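Local coordinates for protein phosphoribosyl-glycinamide (GAR) synthetase (Cryptococcus neoformans var. grubii serotype A, PDB 7LVO) that catalyses, through its N-terminal GAR synthetase part, the ATP-dependent ligation of 5-phosphoribosylamine to glycine, the second step of de novo purine biosynthesis, at residues A[148-153]-A[159-164]; A[248-253]-A[304-309]. One frame throughout, in Å; residues are numbered along the deposited sequence.

Contact 1 (A[148-153]-A[159-164])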
ATOM      1  N   LEU A 148      15.317   9.245   6.819  1.00 28.34           N
ATOM      2  CA  LEU A 148      16.069   9.090   5.578  1.00 31.84           C
ATOM      3  C   LEU A 148      15.260   9.576   4.380  1.00 22.49           C
ATOM      4  O   LEU A 148      15.801  10.236   3.482  1.00 27.41           O
ATOM      5  CB  LEU A 148      16.480   7.629   5.400  1.00 27.82           C
ATOM      6  CG  LEU A 148      17.232   7.271   4.116  1.00 41.05           C
ATOM      7  CD1 LEU A 148      18.061   6.005   4.328  1.00 48.11           C
ATOM      8  CD2 LEU A 148      16.286   7.082   2.933  1.00 30.23           C
ATOM      9  N   SER A 149      13.965   9.268   4.352  1.00 30.92           N
ATOM     10  CA  SER A 149      13.141   9.652   3.211  1.00 29.69           C
ATOM     11  C   SER A 149      13.062  11.164   3.075  1.00 27.89           C
ATOM     12  O   SER A 149      13.152  11.704   1.964  1.00 25.01           O
ATOM     13  CB  SER A 149      11.740   9.055   3.346  1.00 25.69           C
ATOM     14  OG  SER A 149      11.012   9.695   4.373  1.00 39.22           O
ATOM     15  N   LYS A 150      12.891  11.871   4.193  1.00 30.89           N
ATOM     16  CA  LYS A 150      12.811  13.326   4.131  1.00 30.17           C
ATOM     17  C   LYS A 150      14.141  13.928   3.691  1.00 32.94           C
ATOM     18  O   LYS A 150      14.167  14.874   2.894  1.00 29.35           O
ATOM     19  CB  LYS A 150      12.387  13.887   5.488  1.00 28.92           C
ATOM     20  CG  LYS A 150      11.012  13.419   5.945  1.00 26.92           C
ATOM     21  CD  LYS A 150       9.877  14.048   5.144  1.00 27.84           C
ATOM     22  CE  LYS A 150       9.772  15.554   5.399  1.00 33.02           C
ATOM     23  NZ  LYS A 150       8.527  16.140   4.817  1.00 32.63           N
ATOM     24  N   GLU A 151      15.256  13.400   4.204  1.00 28.50           N
ATOM     25  CA  GLU A 151      16.563  13.851   3.740  1.00 37.06           C
ATOM     26  C   GLU A 151      16.718  13.603   2.244  1.00 29.68           C
ATOM     27  O   GLU A 151      17.222  14.462   1.515  1.00 31.19           O
ATOM     28  CB  GLU A 151      17.673  13.142   4.521  1.00 37.26           C
ATOM     29  CG  GLU A 151      19.079  13.610   4.165  1.00 39.14           C
ATOM     30  CD  GLU A 151      20.165  12.686   4.697  1.00 51.73           C
ATOM     31  OE1 GLU A 151      19.841  11.751   5.464  1.00 49.34           O
ATOM     32  OE2 GLU A 151      21.345  12.890   4.344  1.00 57.35           O
ATOM     33  N   PHE A 152      16.298  12.424   1.776  1.00 26.63           N
ATOM     34  CA  PHE A 152      16.358  12.121   0.351  1.00 27.27           C
ATOM     35  C   PHE A 152      15.590  13.153  -0.464  1.00 26.92           C
ATOM     36  O   PHE A 152      16.055  13.593  -1.518  1.00 27.64           O
ATOM     37  CB  PHE A 152      15.808  10.710   0.103  1.00 22.77           C
ATOM     38  CG  PHE A 152      15.674  10.351  -1.353  1.00 23.64           C
ATOM     39  CD1 PHE A 152      14.514  10.637  -2.049  1.00 28.66           C
ATOM     40  CD2 PHE A 152      16.713   9.727  -2.024  1.00 28.73           C
ATOM     41  CE1 PHE A 152      14.391  10.313  -3.387  1.00 28.56           C
ATOM     42  CE2 PHE A 152      16.596   9.404  -3.364  1.00 32.24           C
ATOM     43  CZ  PHE A 152      15.439   9.693  -4.046  1.00 29.57           C
ATOM     44  N   MET A 153      14.406  13.551   0.007  1.00 26.93           N
ATOM     45  CA  MET A 153      13.607  14.513  -0.742  1.00 30.94           C
ATOM     46  C   MET A 153      14.316  15.861  -0.826  1.00 27.31           C
ATOM     47  O   MET A 153      14.377  16.481  -1.895  1.00 26.68           O
ATOM     48  CB  MET A 153      12.229  14.665  -0.090  1.00 32.05           C
ATOM     49  CG  MET A 153      11.388  13.404  -0.097  1.00 29.17           C
ATOM     50  SD  MET A 153       9.884  13.585   0.899  1.00 34.73           S
ATOM     51  CE  MET A 153       9.397  11.872   1.112  1.00 32.99           C
ATOM     52  N   PRO A 159       9.560  18.206  -3.653  1.00 23.79           N
ATOM     53  CA  PRO A 159       8.727  19.050  -2.783  1.00 23.57           C
ATOM     54  C   PRO A 159       8.086  18.262  -1.648  1.00 31.72           C
ATOM     55  O   PRO A 159       7.390  17.264  -1.865  1.00 22.71           O
ATOM     56  CB  PRO A 159       7.673  19.623  -3.742  1.00 35.95           C
ATOM     57  CG  PRO A 159       7.649  18.684  -4.903  1.00 33.22           C
ATOM     58  CD  PRO A 159       9.061  18.173  -5.042  1.00 24.39           C
ATOM     59  N   THR A 160       8.321  18.731  -0.425  1.00 28.07           N
ATOM     60  CA  THR A 160       7.779  18.099   0.769  1.00 31.45           C
ATOM     61  C   THR A 160       7.712  19.150   1.871  1.00 29.70           C
ATOM     62  O   THR A 160       8.222  20.261   1.729  1.00 29.09           O
ATOM     63  CB  THR A 160       8.623  16.895   1.200  1.00 31.38           C
ATOM     64  OG1 THR A 160       7.965  16.188   2.261  1.00 32.00           O
ATOM     65  CG2 THR A 160       9.995  17.350   1.678  1.00 33.28           C
ATOM     66  N   ALA A 161       7.076  18.781   2.979  1.00 32.09           N
ATOM     67  CA  ALA A 161       6.922  19.714   4.090  1.00 31.33           C
ATOM     68  C   ALA A 161       8.261  19.964   4.779  1.00 34.15           C
ATOM     69  O   ALA A 161       9.081  19.051   4.935  1.00 29.88           O
ATOM     70  CB  ALA A 161       5.911  19.173   5.099  1.00 36.57           C
ATOM     71  N   ALA A 162       8.484  21.216   5.182  1.00 25.20           N
ATOM     72  CA  ALA A 162       9.652  21.549   5.984  1.00 29.81           C
ATOM     73  C   ALA A 162       9.739  20.609   7.177  1.00 33.74           C
ATOM     74  O   ALA A 162       8.719  20.165   7.714  1.00 34.01           O
ATOM     75  CB  ALA A 162       9.580  22.998   6.461  1.00 33.38           C
ATOM     76  N   PHE A 163      10.967  20.292   7.586  1.00 32.30           N
ATOM     77  CA  PHE A 163      11.162  19.258   8.593  1.00 32.10           C
ATOM     78  C   PHE A 163      12.541  19.388   9.222  1.00 33.48           C
ATOM     79  O   PHE A 163      13.417  20.099   8.725  1.00 29.03           O
ATOM     80  CB  PHE A 163      11.018  17.860   7.980  1.00 33.35           C
ATOM     81  CG  PHE A 163      12.217  17.433   7.176  1.00 31.19           C
ATOM     82  CD1 PHE A 163      12.356  17.819   5.854  1.00 39.96           C
ATOM     83  CD2 PHE A 163      13.214  16.663   7.748  1.00 33.09           C
ATOM     84  CE1 PHE A 163      13.461  17.432   5.116  1.00 34.24           C
ATOM     85  CE2 PHE A 163      14.318  16.275   7.016  1.00 31.47           C
ATOM     86  CZ  PHE A 163      14.439  16.658   5.699  1.00 33.08           C
ATOM     87  N   ARG A 164      12.718  18.672  10.332  1.00 34.88           N
ATOM     88  CA  ARG A 164      14.026  18.429  10.920  1.00 39.06           C
ATOM     89  C   ARG A 164      13.954  17.094  11.653  1.00 40.34           C
ATOM     90  O   ARG A 164      12.977  16.815  12.358  1.00 36.48           O
ATOM     91  CB  ARG A 164      14.453  19.541  11.879  1.00 52.10           C
ATOM     92  CG  ARG A 164      14.892  20.835  11.199  1.00 54.96           C
ATOM     93  CD  ARG A 164      16.079  20.632  10.251  1.00 58.54           C
ATOM     94  NE  ARG A 164      17.221  19.998  10.899  1.00 58.14           N
ATOM     95  CZ  ARG A 164      17.684  18.788  10.604  1.00 55.54           C
ATOM     96  NH1 ARG A 164      17.148  18.054   9.641  1.00 42.23           N
ATOM     97  NH2 ARG A 164      18.716  18.305  11.289  1.00 57.44           N
TER
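Lys150, on helix 146-155, runs across one face of the Phe163 ring, and its NZ reaches two oxygens of the segment that leads into strand 163-167. Its CB sits over the middle of the ring, 3.4 Å from the ring centroid of Phe163, a CH-pi contact. Bends at chi2 and chi3, both near -70°, carry the chain out past the CG/CD1 rim and bring CE back down beside it. Lys150 CE ends 3.5 Å from Phe163 CD1, and the two side chains pass in opposite directions. Near the far rim of the same ring, Phe163 CZ comes within 3.3 Å of the backbone O of Lys150. Beyond the ring, Lys150 NZ donates to Thr160 OG1 at 2.6 Å. A second bond runs from Lys150 NZ to Ala161 O at 3.0 Å, in the carbonyl plane and on a lone pair. Thr160 OG1 is also hydrogen-bonded to Val329 O, of strand 326-333, and Met153 SD lies 3.5 Å from Thr160 OG1 as the Met153 and Thr160 side chains cross at about a right angle. Lys150 NZ has a third partner in Glu233, with which it forms a salt bridge and which lies in a region predicted to bind ATP. The buried ammonium thus has two neutral oxygens and a carboxylate around it, which probably favours its charged form, while the aromatic face covers its aliphatic stem.

Contact 2 (A[248-253]-A[304-309])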
ATOM      1  N   ASP A 248      11.263  -0.186 -12.838  1.00 23.85           N
ATOM      2  CA  ASP A 248      12.326  -1.162 -13.046  1.00 22.42           C
ATOM      3  C   ASP A 248      13.709  -0.570 -12.787  1.00 26.27           C
ATOM      4  O   ASP A 248      14.718  -1.146 -13.211  1.00 26.57           O
ATOM      5  CB  ASP A 248      12.239  -1.747 -14.455  1.00 24.67           C
ATOM      6  CG  ASP A 248      12.732  -0.788 -15.532  1.00 18.35           C
ATOM      7  OD1 ASP A 248      13.078   0.381 -15.224  1.00 20.23           O
ATOM      8  OD2 ASP A 248      12.776  -1.214 -16.705  1.00 19.88           O
ATOM      9  N   GLY A 249      13.773   0.570 -12.090  1.00 21.18           N
ATOM     10  CA  GLY A 249      15.002   1.260 -11.803  1.00 25.30           C
ATOM     11  C   GLY A 249      15.314   2.383 -12.774  1.00 17.55           C
ATOM     12  O   GLY A 249      16.016   3.332 -12.410  1.00 17.92           O
ATOM     13  N   TYR A 250      14.833   2.270 -14.007  1.00 22.19           N
ATOM     14  CA  TYR A 250      14.952   3.320 -15.011  1.00 27.07           C
ATOM     15  C   TYR A 250      13.582   3.798 -15.469  1.00 20.61           C
ATOM     16  O   TYR A 250      13.269   4.988 -15.346  1.00 20.59           O
ATOM     17  CB  TYR A 250      15.762   2.822 -16.220  1.00 29.40           C
ATOM     18  CG  TYR A 250      17.256   3.034 -16.124  1.00 19.14           C
ATOM     19  CD1 TYR A 250      17.817   4.271 -16.385  1.00 24.31           C
ATOM     20  CD2 TYR A 250      18.111   1.977 -15.793  1.00 21.49           C
ATOM     21  CE1 TYR A 250      19.193   4.470 -16.306  1.00 20.14           C
ATOM     22  CE2 TYR A 250      19.475   2.160 -15.711  1.00 29.16           C
ATOM     23  CZ  TYR A 250      20.015   3.407 -15.976  1.00 29.17           C
ATOM     24  OH  TYR A 250      21.367   3.591 -15.899  1.00 27.38           O
ATOM     25  N   THR A 251      12.757   2.896 -15.987  1.00 28.06           N
ATOM     26  CA  THR A 251      11.420   3.229 -16.435  1.00 26.72           C
ATOM     27  C   THR A 251      10.448   3.207 -15.261  1.00 28.94           C
ATOM     28  O   THR A 251      10.534   2.345 -14.382  1.00 20.40           O
ATOM     29  CB  THR A 251      10.967   2.240 -17.508  1.00 26.96           C
ATOM     30  OG1 THR A 251      11.885   2.277 -18.611  1.00 24.09           O
ATOM     31  CG2 THR A 251       9.556   2.568 -17.988  1.00 25.25           C
ATOM     32  N   ILE A 252       9.532   4.172 -15.242  1.00 21.21           N
ATOM     33  CA  ILE A 252       8.478   4.232 -14.232  1.00 27.53           C
ATOM     34  C   ILE A 252       7.161   4.514 -14.941  1.00 31.16           C
ATOM     35  O   ILE A 252       7.053   5.493 -15.690  1.00 27.20           O
ATOM     36  CB  ILE A 252       8.770   5.294 -13.158  1.00 30.04           C
ATOM     37  CG1 ILE A 252       7.627   5.329 -12.137  1.00 30.92           C
ATOM     38  CG2 ILE A 252       8.991   6.658 -13.787  1.00 28.15           C
ATOM     39  CD1 ILE A 252       7.974   6.049 -10.847  1.00 27.99           C
ATOM     40  N   VAL A 253       6.171   3.650 -14.716  1.00 20.45           N
ATOM     41  CA  VAL A 253       4.870   3.753 -15.372  1.00 25.63           C
ATOM     42  C   VAL A 253       3.793   3.971 -14.314  1.00 24.13           C
ATOM     43  O   VAL A 253       3.473   3.043 -13.560  1.00 23.10           O
ATOM     44  CB  VAL A 253       4.566   2.499 -16.206  1.00 21.28           C
ATOM     45  CG1 VAL A 253       3.193   2.597 -16.850  1.00 24.66           C
ATOM     46  CG2 VAL A 253       5.647   2.288 -17.277  1.00 23.71           C
ATOM     47  N   GLY A 304      16.989   9.849  -8.610  1.00 27.95           N
ATOM     48  CA  GLY A 304      17.759  10.089  -7.406  1.00 23.70           C
ATOM     49  C   GLY A 304      18.228   8.810  -6.743  1.00 29.45           C
ATOM     50  O   GLY A 304      19.331   8.757  -6.186  1.00 25.21           O
ATOM     51  N   MET A 305      17.396   7.764  -6.787  1.00 24.06           N
ATOM     52  CA  MET A 305      17.778   6.500  -6.167  1.00 28.35           C
ATOM     53  C   MET A 305      18.966   5.868  -6.890  1.00 26.55           C
ATOM     54  O   MET A 305      19.848   5.287  -6.250  1.00 30.77           O
ATOM     55  CB  MET A 305      16.585   5.545  -6.145  1.00 26.28           C
ATOM     56  CG  MET A 305      15.455   5.985  -5.215  1.00 26.88           C
ATOM     57  SD  MET A 305      15.946   6.038  -3.473  1.00 27.88           S
ATOM     58  CE  MET A 305      15.869   4.287  -3.061  1.00 25.36           C
ATOM     59  N   ARG A 306      19.009   5.973  -8.222  1.00 23.55           N
ATOM     60  CA  ARG A 306      20.190   5.513  -8.950  1.00 29.61           C
ATOM     61  C   ARG A 306      21.424   6.322  -8.557  1.00 30.49           C
ATOM     62  O   ARG A 306      22.478   5.760  -8.253  1.00 23.00           O
ATOM     63  CB  ARG A 306      19.967   5.603 -10.462  1.00 28.74           C
ATOM     64  CG  ARG A 306      18.977   4.610 -11.015  1.00 33.52           C
ATOM     65  CD  ARG A 306      19.208   4.366 -12.514  1.00 24.41           C
ATOM     66  NE  ARG A 306      19.280   5.616 -13.271  1.00 23.29           N
ATOM     67  CZ  ARG A 306      18.227   6.308 -13.682  1.00 34.33           C
ATOM     68  NH1 ARG A 306      16.992   5.919 -13.401  1.00 27.01           N
ATOM     69  NH2 ARG A 306      18.418   7.419 -14.395  1.00 24.51           N
ATOM     70  N   GLU A 307      21.302   7.650  -8.553  1.00 28.70           N
ATOM     71  CA  GLU A 307      22.434   8.498  -8.188  1.00 34.66           C
ATOM     72  C   GLU A 307      22.939   8.170  -6.790  1.00 33.78           C
ATOM     73  O   GLU A 307      24.154   8.105  -6.559  1.00 35.83           O
ATOM     74  CB  GLU A 307      22.035   9.969  -8.284  1.00 34.55           C
ATOM     75  CG  GLU A 307      21.727  10.424  -9.698  1.00 43.11           C
ATOM     76  CD  GLU A 307      21.126  11.817  -9.749  1.00 46.35           C
ATOM     77  OE1 GLU A 307      20.486  12.230  -8.756  1.00 36.99           O
ATOM     78  OE2 GLU A 307      21.296  12.494 -10.789  1.00 46.54           O
ATOM     79  N   ASP A 308      22.023   7.944  -5.844  1.00 26.57           N
ATOM     80  CA  ASP A 308      22.423   7.590  -4.490  1.00 26.76           C
ATOM     81  C   ASP A 308      22.969   6.174  -4.393  1.00 26.16           C
ATOM     82  O   ASP A 308      23.463   5.796  -3.325  1.00 31.44           O
ATOM     83  CB  ASP A 308      21.246   7.759  -3.528  1.00 24.41           C
ATOM     84  CG  ASP A 308      20.892   9.217  -3.287  1.00 37.97           C
ATOM     85  OD1 ASP A 308      21.605  10.097  -3.810  1.00 34.54           O
ATOM     86  OD2 ASP A 308      19.895   9.484  -2.583  1.00 35.31           O
ATOM     87  N   GLY A 309      22.894   5.392  -5.466  1.00 33.79           N
ATOM     88  CA  GLY A 309      23.507   4.084  -5.508  1.00 29.54           C
ATOM     89  C   GLY A 309      22.615   2.914  -5.164  1.00 36.26           C
ATOM     90  O   GLY A 309      23.127   1.805  -4.975  1.00 31.00           O
TER
HETATM   91  O   HOH W   1      14.795   7.159 -14.602  1.00 27.61           O
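The hairpin turn between the adjacent antiparallel strands 240-248 and 252-254 presents Gly249 and Tyr250 to Arg306, in the last turn of helix 287-307. Asp248 braces this turn: its OD1 accepts from Tyr250 N at 2.9 Å, an Asx turn, and the further bond from Thr251 N to Asp248 OD1, at 2.6 Å, makes it an Asx motif. The two donors come from opposite faces of the carboxylate plane. The loop so folded offers Arg306 a carbonyl, an aromatic face and, through a water, a second carbonyl. Arg306 NH1 donates to Gly249 O at 2.9 Å, with the acceptor near the guanidinium plane. A water 2.8 Å from Arg306 NH1 accepts from it and donates to Tyr250 O. While its edge is used in this way, the guanidinium lies flat on the Tyr250 ring, centres 3.9 Å apart and planes at 20°. Arg306 NE comes within 3.2 Å of Tyr250 CE1, and Arg306 CD adds a CH-pi contact over the same ring. The bend of the arginine at chi3 (-51°) brings the guanidinium over the tyrosine ring. Bonds in the plane and a ring on one face together restrict its rotation. Gly309 closes the helix in a Schellman motif, and Ile252, on the edge strand 252-254, packs against Ile302 and Leu298, about one and two turns before Arg306 in helix 287-307.

In the fold
Contact 1 closes before contact 2 opens along the chain, and their centres are about 18 Å apart within the ATP-grasp part of the enzyme. The end of helix 287-307 and the residues just after it join them: this end carries Arg306 of contact 2, while Phe152, from the helix of contact 1, packs with CE2 3.4 Å from Met305 SD and with CD2 3.2 Å from Asp308 OD2. Asp308 also forms a salt bridge with Arg155. The other segments enter different antiparallel sheets, residues 159-164 through edge strand 163-167 and residues 248-253 through edge strand 252-254. The first contact thus lies beside the predicted nucleotide site, whereas the second joins a hairpin turn to the end of a helix, away from the annotated sites.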